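Local coordinates for protein pyocin sheath PA0622 (Pseudomonas aeruginosa, PDB 6PYT) that probably builds the contractile sheath of a pyocin, a phage-tail-like particle, as a member of the myoviridae tail sheath protein family, at residues 44-48 / 120-124; 68-72 / 201-205; 96-100 / 109-113; 183-188 / 228-234; 310-315 / 352-356. All coordinates share one frame; numbering follows the deposited sequence.

Interaction 1. Residues 44-48 / 120-124; sequences NVPVL and RFNAQ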
loop_
_atom_site.group_PDB
_atom_site.type_symbol
_atom_site.label_atom_id
_atom_site.label_comp_id
_atom_site.label_asym_id
_atom_site.label_seq_id
_atom_site.Cartn_x
_atom_site.Cartn_y
_atom_site.Cartn_z
ATOM N N ASN B 44 73.987 26.905 -1.266
ATOM C CA ASN B 44 74.037 25.548 -1.807
ATOM C C ASN B 44 73.511 24.514 -0.818
ATOM O O ASN B 44 74.124 23.477 -0.585
ATOM C CB ASN B 44 75.458 25.225 -2.242
ATOM C CG ASN B 44 75.889 26.046 -3.428
ATOM O OD1 ASN B 44 75.129 26.230 -4.374
ATOM N ND2 ASN B 44 77.107 26.563 -3.379
ATOM N N VAL B 45 72.336 24.778 -0.248
ATOM C CA VAL B 45 71.684 23.868 0.674
ATOM C C VAL B 45 70.248 23.659 0.189
ATOM O O VAL B 45 69.502 24.636 0.071
ATOM C CB VAL B 45 71.683 24.375 2.123
ATOM C CG1 VAL B 45 70.817 23.488 2.989
ATOM C CG2 VAL B 45 73.093 24.412 2.674
ATOM N N PRO B 46 69.834 22.439 -0.112
ATOM C CA PRO B 46 68.450 22.219 -0.531
ATOM C C PRO B 46 67.486 22.356 0.631
ATOM O O PRO B 46 67.801 22.018 1.773
ATOM C CB PRO B 46 68.471 20.786 -1.071
ATOM C CG PRO B 46 69.614 20.147 -0.394
ATOM C CD PRO B 46 70.639 21.212 -0.197
ATOM N N VAL B 47 66.306 22.889 0.330
ATOM C CA VAL B 47 65.240 23.085 1.305
ATOM C C VAL B 47 63.943 22.533 0.730
ATOM O O VAL B 47 63.711 22.608 -0.480
ATOM C CB VAL B 47 65.098 24.573 1.689
ATOM C CG1 VAL B 47 66.250 25.004 2.570
ATOM C CG2 VAL B 47 65.120 25.430 0.456
ATOM N N LEU B 48 63.109 21.950 1.589
ATOM C CA LEU B 48 61.830 21.391 1.162
ATOM C C LEU B 48 60.744 22.450 1.257
ATOM O O LEU B 48 60.595 23.110 2.289
ATOM C CB LEU B 48 61.452 20.154 1.983
ATOM C CG LEU B 48 60.105 19.470 1.706
ATOM C CD1 LEU B 48 60.224 17.982 1.721
ATOM C CD2 LEU B 48 59.076 19.835 2.768
ATOM N N ARG B 120 67.757 13.987 3.227
ATOM C CA ARG B 120 67.560 15.255 3.903
ATOM C C ARG B 120 66.104 15.561 4.162
ATOM O O ARG B 120 65.799 16.252 5.130
ATOM C CB ARG B 120 68.149 16.412 3.090
ATOM C CG ARG B 120 69.632 16.575 3.159
ATOM C CD ARG B 120 69.984 17.220 4.472
ATOM N NE ARG B 120 71.424 17.425 4.605
ATOM C CZ ARG B 120 72.063 18.498 4.159
ATOM N NH1 ARG B 120 71.390 19.454 3.534
ATOM N NH2 ARG B 120 73.371 18.605 4.326
ATOM N N PHE B 121 65.209 15.112 3.286
ATOM C CA PHE B 121 63.807 15.467 3.398
ATOM C C PHE B 121 62.846 14.347 3.032
ATOM O O PHE B 121 61.635 14.585 3.066
ATOM C CB PHE B 121 63.499 16.676 2.511
ATOM C CG PHE B 121 64.279 17.897 2.853
ATOM C CD1 PHE B 121 63.991 18.623 3.992
ATOM C CD2 PHE B 121 65.288 18.332 2.018
ATOM C CE1 PHE B 121 64.713 19.751 4.304
ATOM C CE2 PHE B 121 66.004 19.452 2.319
ATOM C CZ PHE B 121 65.721 20.165 3.466
ATOM N N ASN B 122 63.342 13.149 2.701
ATOM C CA ASN B 122 62.558 12.019 2.176
ATOM C C ASN B 122 61.778 12.431 0.927
ATOM O O ASN B 122 60.576 12.193 0.797
ATOM C CB ASN B 122 61.625 11.426 3.239
ATOM C CG ASN B 122 61.124 10.044 2.876
ATOM O OD1 ASN B 122 61.595 9.435 1.923
ATOM N ND2 ASN B 122 60.112 9.578 3.591
ATOM N N ALA B 123 62.477 13.082 0.003
ATOM C CA ALA B 123 61.870 13.565 -1.237
ATOM C C ALA B 123 62.906 13.424 -2.347
ATOM O O ALA B 123 63.711 14.328 -2.567
ATOM C CB ALA B 123 61.397 15.001 -1.085
ATOM N N GLN B 124 62.873 12.293 -3.045
ATOM C CA GLN B 124 63.823 12.025 -4.114
ATOM C C GLN B 124 63.262 12.554 -5.423
ATOM O O GLN B 124 62.336 11.941 -5.971
ATOM C CB GLN B 124 64.085 10.539 -4.227
ATOM C CG GLN B 124 65.098 10.195 -5.273
ATOM C CD GLN B 124 65.333 8.721 -5.361
ATOM O OE1 GLN B 124 64.686 7.938 -4.669
ATOM N NE2 GLN B 124 66.265 8.323 -6.208
#
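The carbonyl oxygen of Pro46 lies in the plane of the Phe121 ring, at its edge. Atom O of Pro46 is 3.2 Å from CE2 of Phe121 and 3.3 Å from CZ of the same ring. The contact lays the loop before strand 127-129 against strand 46-49, an outermost strand of the mixed sheet within this chain. No hydrogen bond joins the two segments. The Phe121 ring carries most of the packing. Its CG sits beside the backbone N (chi1 -60°), and this lays one ring face against Leu48. CB of Leu48 stands 3.9 Å from the centroid of the Phe121 ring, 25° off the normal, a CH-pi contact. The two side chains run past each other in opposite directions, and CD1 of Leu48 lies 3.6 Å from CB of Phe121. CA of Val47 comes within 3.7 Å of CZ of Phe121. Val47 is also tied to Ala82 of strand 76-86 by backbone hydrogen bonds, and Pro46 and Leu48 touch side chains of that strand. Arg120 bends at chi2 and crosses Val45 and Pro46 at about a right angle. Its NH1 stops 4.1 Å from CG1 of Val45.

Interaction 2. Residues 68-72 / 201-205; sequences ACEAI and SAYAA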
loop_
_atom_site.group_PDB
_atom_site.type_symbol
_atom_site.label_atom_id
_atom_site.label_comp_id
_atom_site.label_asym_id
_atom_site.label_seq_id
_atom_site.Cartn_x
_atom_site.Cartn_y
_atom_site.Cartn_z
ATOM N N ALA B 68 59.952 30.743 -10.102
ATOM C CA ALA B 68 59.816 29.358 -10.525
ATOM C C ALA B 68 58.912 28.570 -9.592
ATOM O O ALA B 68 58.204 27.668 -10.043
ATOM C CB ALA B 68 61.186 28.699 -10.595
ATOM N N CYS B 69 58.921 28.891 -8.300
ATOM C CA CYS B 69 58.067 28.188 -7.356
ATOM C C CYS B 69 56.630 28.680 -7.411
ATOM O O CYS B 69 55.709 27.897 -7.174
ATOM C CB CYS B 69 58.620 28.333 -5.944
ATOM S SG CYS B 69 60.217 27.559 -5.734
ATOM N N GLU B 70 56.416 29.961 -7.717
ATOM C CA GLU B 70 55.064 30.432 -7.994
ATOM C C GLU B 70 54.520 29.809 -9.273
ATOM O O GLU B 70 53.314 29.565 -9.383
ATOM C CB GLU B 70 55.052 31.958 -8.094
ATOM N N ALA B 71 55.400 29.509 -10.229
ATOM C CA ALA B 71 55.002 28.854 -11.466
ATOM C C ALA B 71 54.516 27.431 -11.253
ATOM O O ALA B 71 53.766 26.915 -12.085
ATOM C CB ALA B 71 56.171 28.846 -12.442
ATOM N N ILE B 72 54.929 26.782 -10.173
ATOM C CA ILE B 72 54.501 25.418 -9.897
ATOM C C ILE B 72 53.275 25.400 -8.998
ATOM O O ILE B 72 52.345 24.623 -9.216
ATOM C CB ILE B 72 55.678 24.636 -9.285
ATOM C CG1 ILE B 72 56.832 24.591 -10.277
ATOM C CG2 ILE B 72 55.274 23.232 -8.933
ATOM C CD1 ILE B 72 58.103 24.068 -9.701
ATOM N N SER B 201 59.904 26.305 -18.090
ATOM C CA SER B 201 60.256 24.974 -17.617
ATOM C C SER B 201 59.536 24.650 -16.323
ATOM O O SER B 201 59.132 23.507 -16.102
ATOM C CB SER B 201 61.760 24.865 -17.412
ATOM O OG SER B 201 62.448 25.028 -18.620
ATOM N N ALA B 202 59.369 25.649 -15.458
ATOM C CA ALA B 202 58.675 25.417 -14.201
ATOM C C ALA B 202 57.175 25.282 -14.406
ATOM O O ALA B 202 56.504 24.626 -13.607
ATOM C CB ALA B 202 58.983 26.546 -13.227
ATOM N N TYR B 203 56.633 25.893 -15.459
ATOM C CA TYR B 203 55.218 25.721 -15.763
ATOM C C TYR B 203 54.933 24.340 -16.321
ATOM O O TYR B 203 53.825 23.821 -16.152
ATOM C CB TYR B 203 54.762 26.787 -16.750
ATOM C CG TYR B 203 54.798 28.173 -16.181
ATOM C CD1 TYR B 203 53.759 28.647 -15.406
ATOM C CD2 TYR B 203 55.881 29.002 -16.406
ATOM C CE1 TYR B 203 53.792 29.912 -14.879
ATOM C CE2 TYR B 203 55.925 30.265 -15.882
ATOM C CZ TYR B 203 54.878 30.716 -15.122
ATOM O OH TYR B 203 54.919 31.980 -14.598
ATOM N N ALA B 204 55.911 23.737 -16.999
ATOM C CA ALA B 204 55.766 22.349 -17.415
ATOM C C ALA B 204 55.822 21.416 -16.218
ATOM O O ALA B 204 55.042 20.464 -16.134
ATOM C CB ALA B 204 56.851 21.984 -18.422
ATOM N N ALA B 205 56.724 21.688 -15.272
ATOM C CA ALA B 205 56.929 20.789 -14.144
ATOM C C ALA B 205 55.778 20.836 -13.156
ATOM O O ALA B 205 55.523 19.847 -12.465
ATOM C CB ALA B 205 58.236 21.124 -13.437
#
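CB of Ala71 sits over the centre of the Tyr203 ring, 3.5 Å from the centroid and 12° off the normal. This CH-pi contact is one half of the tight part. Tyr203 starts away from helix 64-73 at its CB. With CG beside the backbone N (chi1 -66°), the ring turns back and brings its face against CB of Ala71. The other half is Ala202. Its CB is 3.7 Å from CB of Ala71, and it also lies 3.5 Å from the carbonyl O of Ala68. Small side chains on both helices allow this close approach: the axes of 68-72 and 201-205 come within 7.9 Å and cross at -32°. Ile72 closes one flank, with its CG1 3.3 Å from O of Ala202 and 4.1 Å from CB of Ala202. The packing is looser at Ala205, where CB of Ala205 stays 4.8 Å from CD1 of Ile72. Glu70, modelled only to CB, marks the partly exposed side of helix 64-73. The touching residues are all buried, and no hydrogen bond crosses between them. Ile72 also rests on Ile27 and Leu29 of strand 21-33, while Ala204 and Ala205 rest on Ile155 of strand 153-156. Two helices running side by side, joined through alanines and both packed on strands of one sheet, are typical of the helical layer of an alpha/beta fold.

Interaction 3. Residues 96-100 / 109-113; sequences SAVIG and TGLQA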
loop_
_atom_site.group_PDB
_atom_site.type_symbol
_atom_site.label_atom_id
_atom_site.label_comp_id
_atom_site.label_asym_id
_atom_site.label_seq_id
_atom_site.Cartn_x
_atom_site.Cartn_y
_atom_site.Cartn_z
ATOM N N SER B 96 78.482 27.381 -14.499
ATOM C CA SER B 96 79.331 26.541 -13.665
ATOM C C SER B 96 78.798 26.441 -12.245
ATOM O O SER B 96 79.041 25.442 -11.562
ATOM C CB SER B 96 80.753 27.085 -13.651
ATOM O OG SER B 96 81.572 26.321 -12.788
ATOM N N ALA B 97 78.069 27.454 -11.788
ATOM C CA ALA B 97 77.525 27.444 -10.441
ATOM C C ALA B 97 76.182 26.737 -10.361
ATOM O O ALA B 97 75.833 26.207 -9.301
ATOM C CB ALA B 97 77.397 28.876 -9.920
ATOM N N VAL B 98 75.424 26.712 -11.458
ATOM C CA VAL B 98 74.183 25.945 -11.481
ATOM C C VAL B 98 74.486 24.455 -11.552
ATOM O O VAL B 98 73.850 23.650 -10.863
ATOM C CB VAL B 98 73.290 26.415 -12.646
ATOM C CG1 VAL B 98 72.045 25.558 -12.767
ATOM C CG2 VAL B 98 72.889 27.853 -12.433
ATOM N N ILE B 99 75.473 24.067 -12.367
ATOM C CA ILE B 99 75.948 22.685 -12.376
ATOM C C ILE B 99 76.539 22.320 -11.023
ATOM O O ILE B 99 76.126 21.343 -10.389
ATOM C CB ILE B 99 76.975 22.472 -13.500
ATOM C CG1 ILE B 99 76.331 22.641 -14.868
ATOM C CG2 ILE B 99 77.606 21.101 -13.386
ATOM C CD1 ILE B 99 77.329 22.719 -15.982
ATOM N N GLY B 100 77.501 23.110 -10.557
ATOM C CA GLY B 100 78.074 22.880 -9.243
ATOM C C GLY B 100 78.981 21.668 -9.239
ATOM O O GLY B 100 79.684 21.379 -10.212
ATOM N N THR B 109 77.131 20.984 -4.409
ATOM C CA THR B 109 76.636 22.304 -4.762
ATOM C C THR B 109 75.888 22.260 -6.085
ATOM O O THR B 109 76.146 21.405 -6.935
ATOM C CB THR B 109 77.775 23.316 -4.873
ATOM O OG1 THR B 109 78.658 22.922 -5.927
ATOM C CG2 THR B 109 78.559 23.392 -3.573
ATOM N N GLY B 110 74.962 23.196 -6.257
ATOM C CA GLY B 110 74.283 23.353 -7.525
ATOM C C GLY B 110 73.191 22.344 -7.787
ATOM O O GLY B 110 72.364 22.072 -6.914
ATOM N N LEU B 111 73.168 21.796 -9.003
ATOM C CA LEU B 111 72.251 20.705 -9.306
ATOM C C LEU B 111 72.601 19.450 -8.527
ATOM O O LEU B 111 71.712 18.656 -8.208
ATOM C CB LEU B 111 72.262 20.404 -10.802
ATOM C CG LEU B 111 71.602 21.401 -11.743
ATOM C CD1 LEU B 111 71.891 21.012 -13.172
ATOM C CD2 LEU B 111 70.119 21.420 -11.498
ATOM N N GLN B 112 73.879 19.271 -8.193
ATOM C CA GLN B 112 74.347 18.072 -7.516
ATOM C C GLN B 112 73.803 17.943 -6.104
ATOM O O GLN B 112 73.802 16.840 -5.554
ATOM C CB GLN B 112 75.870 18.075 -7.479
ATOM C CG GLN B 112 76.497 18.147 -8.842
ATOM C CD GLN B 112 76.194 16.935 -9.670
ATOM O OE1 GLN B 112 76.167 15.816 -9.164
ATOM N NE2 GLN B 112 75.955 17.145 -10.955
ATOM N N ALA B 113 73.340 19.041 -5.510
ATOM C CA ALA B 113 72.676 18.993 -4.217
ATOM C C ALA B 113 71.279 18.404 -4.293
ATOM O O ALA B 113 70.706 18.095 -3.246
ATOM C CB ALA B 113 72.605 20.391 -3.616
#
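Gly100 and Gly110 both have positive phi (74° and 78°), and their CA atoms lie 4.2 Å apart, with no room for a CB on either. Gly100 is the residue where the chain leaves helix 91-99. Gly110 is the second residue of a type II' turn from Thr109 to Gln112. CA of Gly100 makes a CA-H...O contact of 3.3 Å with O of Thr109. The turn presents N of Leu111 to the helix end, where it donates a hydrogen bond to O of Val98 at 2.7 Å. A weak second hydrogen bond runs from N of Leu111 to O of Ile99, at 3.3 Å. Leu111 has CG beside its own backbone N (chi1 -72°), which places CG 3.3 Å from O of Val98 and 4.3 Å from CG1 of Val98. OG1 of Thr109 is hydrogen-bonded to N of Gly101. Helix 139-150 and the loop before it meet this contact through Val98, Ile99, Leu111 and Gln112, and Cys30 of strand 21-33 touches Val98 and Leu111.

Interaction 4. Residues 183-188 / 228-234; sequences PGVQVW and GVTGTSR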
loop_
_atom_site.group_PDB
_atom_site.type_symbol
_atom_site.label_atom_id
_atom_site.label_comp_id
_atom_site.label_asym_id
_atom_site.label_seq_id
_atom_site.Cartn_x
_atom_site.Cartn_y
_atom_site.Cartn_z
ATOM N N PRO B 183 59.144 27.267 -26.201
ATOM C CA PRO B 183 58.671 28.659 -26.144
ATOM C C PRO B 183 58.469 29.114 -24.709
ATOM O O PRO B 183 57.866 28.413 -23.897
ATOM C CB PRO B 183 57.345 28.620 -26.908
ATOM C CG PRO B 183 57.384 27.364 -27.661
ATOM C CD PRO B 183 58.081 26.423 -26.777
ATOM N N GLY B 184 59.022 30.277 -24.396
ATOM C CA GLY B 184 58.894 30.810 -23.065
ATOM C C GLY B 184 57.489 31.290 -22.779
ATOM O O GLY B 184 56.681 31.532 -23.670
ATOM N N VAL B 185 57.207 31.406 -21.524
ATOM C CA VAL B 185 55.939 31.911 -21.026
ATOM C C VAL B 185 56.019 33.422 -20.871
ATOM O O VAL B 185 57.019 33.962 -20.392
ATOM C CB VAL B 185 55.592 31.201 -19.704
ATOM C CG1 VAL B 185 54.733 32.048 -18.821
ATOM C CG2 VAL B 185 54.860 29.918 -20.009
ATOM N N GLN B 186 54.973 34.111 -21.309
ATOM C CA GLN B 186 54.814 35.543 -21.117
ATOM C C GLN B 186 53.739 35.723 -20.049
ATOM O O GLN B 186 52.550 35.573 -20.328
ATOM C CB GLN B 186 54.435 36.188 -22.442
ATOM C CG GLN B 186 54.547 37.673 -22.503
ATOM C CD GLN B 186 54.204 38.185 -23.880
ATOM O OE1 GLN B 186 53.765 37.422 -24.737
ATOM N NE2 GLN B 186 54.431 39.473 -24.114
ATOM N N VAL B 187 54.155 36.028 -18.823
ATOM C CA VAL B 187 53.260 36.104 -17.672
ATOM C C VAL B 187 53.138 37.556 -17.220
ATOM O O VAL B 187 54.115 38.312 -17.241
ATOM C CB VAL B 187 53.750 35.166 -16.542
ATOM C CG1 VAL B 187 55.175 35.474 -16.133
ATOM C CG2 VAL B 187 52.842 35.212 -15.333
ATOM N N TRP B 188 51.922 37.964 -16.864
ATOM C CA TRP B 188 51.678 39.349 -16.485
ATOM C C TRP B 188 52.235 39.625 -15.095
ATOM O O TRP B 188 51.837 38.983 -14.117
ATOM C CB TRP B 188 50.187 39.658 -16.528
ATOM C CG TRP B 188 49.898 41.072 -16.186
ATOM C CD1 TRP B 188 50.182 42.173 -16.937
ATOM C CD2 TRP B 188 49.309 41.551 -14.977
ATOM N NE1 TRP B 188 49.786 43.311 -16.278
ATOM C CE2 TRP B 188 49.250 42.954 -15.069
ATOM C CE3 TRP B 188 48.821 40.928 -13.825
ATOM C CZ2 TRP B 188 48.719 43.745 -14.056
ATOM C CZ3 TRP B 188 48.294 41.716 -12.818
ATOM C CH2 TRP B 188 48.246 43.109 -12.941
ATOM N N GLY B 228 48.040 30.269 -14.814
ATOM C CA GLY B 228 48.809 31.409 -14.365
ATOM C C GLY B 228 49.600 32.106 -15.441
ATOM O O GLY B 228 50.519 32.864 -15.120
ATOM N N VAL B 229 49.274 31.875 -16.709
ATOM C CA VAL B 229 50.043 32.374 -17.838
ATOM C C VAL B 229 49.128 33.177 -18.750
ATOM O O VAL B 229 47.909 32.984 -18.770
ATOM C CB VAL B 229 50.704 31.216 -18.607
ATOM C CG1 VAL B 229 51.677 30.519 -17.725
ATOM C CG2 VAL B 229 49.671 30.229 -18.999
ATOM N N THR B 230 49.726 34.102 -19.497
ATOM C CA THR B 230 48.975 35.016 -20.343
ATOM C C THR B 230 49.380 34.966 -21.805
ATOM O O THR B 230 48.792 35.685 -22.618
ATOM C CB THR B 230 49.118 36.458 -19.840
ATOM O OG1 THR B 230 50.502 36.819 -19.800
ATOM C CG2 THR B 230 48.506 36.623 -18.463
ATOM N N GLY B 231 50.348 34.146 -22.166
ATOM C CA GLY B 231 50.807 34.074 -23.536
ATOM C C GLY B 231 52.186 33.472 -23.592
ATOM O O GLY B 231 52.828 33.231 -22.576
ATOM N N THR B 232 52.638 33.226 -24.813
ATOM C CA THR B 232 53.966 32.683 -25.033
ATOM C C THR B 232 54.874 33.750 -25.625
ATOM O O THR B 232 54.423 34.810 -26.064
ATOM C CB THR B 232 53.923 31.457 -25.948
ATOM O OG1 THR B 232 53.468 31.844 -27.244
ATOM C CG2 THR B 232 52.979 30.424 -25.388
ATOM N N SER B 233 56.176 33.457 -25.616
ATOM C CA SER B 233 57.151 34.405 -26.143
ATOM C C SER B 233 57.065 34.487 -27.656
ATOM O O SER B 233 57.273 35.554 -28.238
ATOM C CB SER B 233 58.561 34.008 -25.712
ATOM O OG SER B 233 58.700 34.096 -24.308
ATOM N N ARG B 234 56.766 33.370 -28.302
ATOM C CA ARG B 234 56.493 33.321 -29.717
ATOM C C ARG B 234 55.141 32.654 -29.918
ATOM O O ARG B 234 54.797 31.723 -29.185
ATOM C CB ARG B 234 57.567 32.527 -30.452
ATOM C CG ARG B 234 58.935 33.141 -30.382
ATOM C CD ARG B 234 59.914 32.289 -31.141
ATOM N NE ARG B 234 60.118 30.984 -30.515
ATOM C CZ ARG B 234 59.723 29.838 -31.057
ATOM N NH1 ARG B 234 59.091 29.850 -32.218
ATOM N NH2 ARG B 234 59.944 28.689 -30.441
#
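The backbones of Pro183-Trp188 and Gly228-Arg234 lie with end-to-end directions 131° apart and bridge once, at Val185 and Thr232. N of Ser233 donates a hydrogen bond to O of Gly184 at 2.8 Å, and N of Gln186 donates one to O of Gly231 at 2.6 Å. Farther along, N of Thr230 hydrogen-bonds to O of Gln186 at 3.3 Å. Its OG1 is modelled against the same oxygen, at a separation too short to trust. Among the side chains, Val185 and Val229 cross at about a right angle, with their CG1 atoms 3.6 Å apart. CG2 of Thr230 lies 4.0 Å from CB of Trp188. At the other end, NH2 of Arg234 lies 4.0 Å from CG of Pro183. Strand 185-189 also pairs with 194-198, through Val187 and Arg196. The loop 228-234 thus adds an irregular third run to a two-stranded sheet. Thr230 and Gly231 together face Gln186, the arrangement of a classic beta bulge.

Interaction 5. Residues 310-315 / 352-356; sequences YVKDVT and KVYWN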
loop_
_atom_site.group_PDB
_atom_site.type_symbol
_atom_site.label_atom_id
_atom_site.label_comp_id
_atom_site.label_asym_id
_atom_site.label_seq_id
_atom_site.Cartn_x
_atom_site.Cartn_y
_atom_site.Cartn_z
ATOM N N TYR B 310 61.943 -17.582 -0.131
ATOM C CA TYR B 310 62.228 -16.168 -0.331
ATOM C C TYR B 310 61.894 -15.745 -1.751
ATOM O O TYR B 310 61.258 -14.710 -1.968
ATOM C CB TYR B 310 63.692 -15.873 -0.017
ATOM C CG TYR B 310 64.117 -14.479 -0.396
ATOM C CD1 TYR B 310 63.708 -13.384 0.342
ATOM C CD2 TYR B 310 64.932 -14.259 -1.496
ATOM C CE1 TYR B 310 64.091 -12.111 -0.008
ATOM C CE2 TYR B 310 65.317 -12.988 -1.853
ATOM C CZ TYR B 310 64.896 -11.921 -1.105
ATOM O OH TYR B 310 65.284 -10.652 -1.453
ATOM N N VAL B 311 62.315 -16.540 -2.733
ATOM C CA VAL B 311 62.111 -16.179 -4.126
ATOM C C VAL B 311 60.641 -16.322 -4.517
ATOM O O VAL B 311 60.164 -15.610 -5.403
ATOM C CB VAL B 311 63.066 -17.019 -5.000
ATOM C CG1 VAL B 311 62.718 -18.492 -4.943
ATOM C CG2 VAL B 311 63.093 -16.535 -6.425
ATOM N N LYS B 312 59.884 -17.181 -3.832
ATOM C CA LYS B 312 58.461 -17.297 -4.120
ATOM C C LYS B 312 57.663 -16.182 -3.467
ATOM O O LYS B 312 56.693 -15.691 -4.050
ATOM C CB LYS B 312 57.926 -18.650 -3.661
ATOM C CG LYS B 312 58.445 -19.823 -4.444
ATOM C CD LYS B 312 57.988 -19.730 -5.881
ATOM C CE LYS B 312 56.491 -19.927 -5.990
ATOM N NZ LYS B 312 56.043 -19.918 -7.407
ATOM N N ASP B 313 58.048 -15.769 -2.261
ATOM C CA ASP B 313 57.325 -14.704 -1.583
ATOM C C ASP B 313 57.610 -13.333 -2.169
ATOM O O ASP B 313 56.866 -12.393 -1.878
ATOM C CB ASP B 313 57.647 -14.708 -0.090
ATOM N N VAL B 314 58.653 -13.191 -2.982
ATOM C CA VAL B 314 58.857 -11.932 -3.681
ATOM C C VAL B 314 58.011 -11.876 -4.948
ATOM O O VAL B 314 57.388 -10.850 -5.224
ATOM C CB VAL B 314 60.352 -11.709 -3.963
ATOM C CG1 VAL B 314 60.567 -10.501 -4.836
ATOM C CG2 VAL B 314 61.094 -11.503 -2.668
ATOM N N THR B 315 57.942 -12.982 -5.709
ATOM C CA THR B 315 57.143 -13.015 -6.939
ATOM C C THR B 315 55.672 -12.763 -6.657
ATOM O O THR B 315 55.045 -11.920 -7.302
ATOM C CB THR B 315 57.281 -14.354 -7.657
ATOM O OG1 THR B 315 56.883 -15.408 -6.779
ATOM C CG2 THR B 315 58.665 -14.590 -8.107
ATOM N N LYS B 352 72.615 -12.577 -4.437
ATOM C CA LYS B 352 71.963 -12.141 -5.657
ATOM C C LYS B 352 70.890 -13.140 -6.066
ATOM O O LYS B 352 71.080 -14.351 -5.956
ATOM C CB LYS B 352 72.989 -11.962 -6.775
ATOM C CG LYS B 352 73.941 -10.811 -6.532
ATOM C CD LYS B 352 75.054 -10.760 -7.560
ATOM C CE LYS B 352 74.525 -10.327 -8.911
ATOM N NZ LYS B 352 75.604 -10.149 -9.909
ATOM N N VAL B 353 69.757 -12.616 -6.526
ATOM C CA VAL B 353 68.609 -13.411 -6.948
ATOM C C VAL B 353 67.765 -12.562 -7.893
ATOM O O VAL B 353 67.499 -11.390 -7.616
ATOM C CB VAL B 353 67.828 -13.929 -5.723
ATOM C CG1 VAL B 353 67.590 -12.828 -4.724
ATOM C CG2 VAL B 353 66.515 -14.550 -6.139
ATOM N N TYR B 354 67.382 -13.115 -9.043
ATOM C CA TYR B 354 66.919 -12.280 -10.143
ATOM C C TYR B 354 65.439 -12.519 -10.412
ATOM O O TYR B 354 64.910 -13.598 -10.143
ATOM C CB TYR B 354 67.676 -12.524 -11.458
ATOM C CG TYR B 354 69.196 -12.359 -11.531
ATOM C CD1 TYR B 354 69.996 -12.162 -10.417
ATOM C CD2 TYR B 354 69.811 -12.318 -12.766
ATOM C CE1 TYR B 354 71.358 -12.024 -10.528
ATOM C CE2 TYR B 354 71.167 -12.156 -12.886
ATOM C CZ TYR B 354 71.934 -12.004 -11.760
ATOM O OH TYR B 354 73.295 -11.841 -11.876
ATOM N N TRP B 355 64.783 -11.507 -10.979
ATOM C CA TRP B 355 63.379 -11.586 -11.357
ATOM C C TRP B 355 63.167 -10.842 -12.665
ATOM O O TRP B 355 63.942 -9.959 -13.024
ATOM C CB TRP B 355 62.466 -11.001 -10.282
ATOM C CG TRP B 355 62.398 -11.823 -9.057
ATOM C CD1 TRP B 355 61.591 -12.881 -8.847
ATOM C CD2 TRP B 355 63.145 -11.644 -7.856
ATOM N NE1 TRP B 355 61.790 -13.394 -7.599
ATOM C CE2 TRP B 355 62.742 -12.647 -6.966
ATOM C CE3 TRP B 355 64.123 -10.739 -7.450
ATOM C CZ2 TRP B 355 63.278 -12.773 -5.702
ATOM C CZ3 TRP B 355 64.644 -10.859 -6.192
ATOM C CH2 TRP B 355 64.221 -11.866 -5.329
ATOM N N ASN B 356 62.089 -11.194 -13.365
ATOM C CA ASN B 356 61.761 -10.641 -14.675
ATOM C C ASN B 356 60.370 -10.029 -14.624
ATOM O O ASN B 356 59.400 -10.730 -14.330
ATOM C CB ASN B 356 61.822 -11.728 -15.743
ATOM C CG ASN B 356 63.221 -12.202 -16.004
ATOM O OD1 ASN B 356 64.147 -11.410 -16.085
ATOM N ND2 ASN B 356 63.387 -13.502 -16.139
#
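Trp355 lies between Val314 of the helix and Val353 of its own segment, with CG1 of Val314 over one ring face and CG2 of Val353 over the opposite face. CG1 of Val314 stands 3.8 Å from the centroid of the six-membered ring of Trp355, 18° off the normal, a CH-pi contact. The side chains of Val314 and Trp355 cross at about a right angle. Helix residues also meet the edge of the indole. CE2 of Tyr310 lies in its plane, 3.8 Å from CH2 of Trp355. CG2 of Thr315 comes up to the pyrrole end, 3.4 Å from NE1 of Trp355. CG2 of Val311 also lies 3.6 Å from NE1 of Trp355. Tyr310 has CG anti to the backbone N (chi1 171°), which brings its ring close to Val353 and Trp355. CG1 of Val353 meets the ring edge, 3.7 Å from CE2 of Tyr310. Ala338 of strand 335-338 packs on both Val311 and Trp355. The hydroxyls are bonded elsewhere: Tyr310 OH donates to O of Ala301, and Thr315 OG1 to O of Lys312. Helix 310-328 is therefore held on the strand 355-358 region by apolar and aromatic packing, without a hydrogen bond between the segments.

In the fold
Interactions 1, 2 and 3 lie around the mixed seven-stranded sheet. Interaction 3 is nested in the loop closed by interaction 1. The two touch through Asn44 with Thr109 and Pro46 with Ala113, their centres about 14 Å apart. Interactions 1 and 2 cross along the chain, which ties 44-48 and 68-72 to 120-124 and 201-205. Interactions 2 and 4 also cross. They meet at Tyr203, whose ring touches Val185 and Val229, with centres about 12 Å apart. Interactions 1, 2 and 4 join distant parts of the sequence around that sheet. Interaction 5, last in the chain, packs a helix and strand of the C-terminal region separately, its centre about 50 Å from that of interaction 4 across the chain's centre.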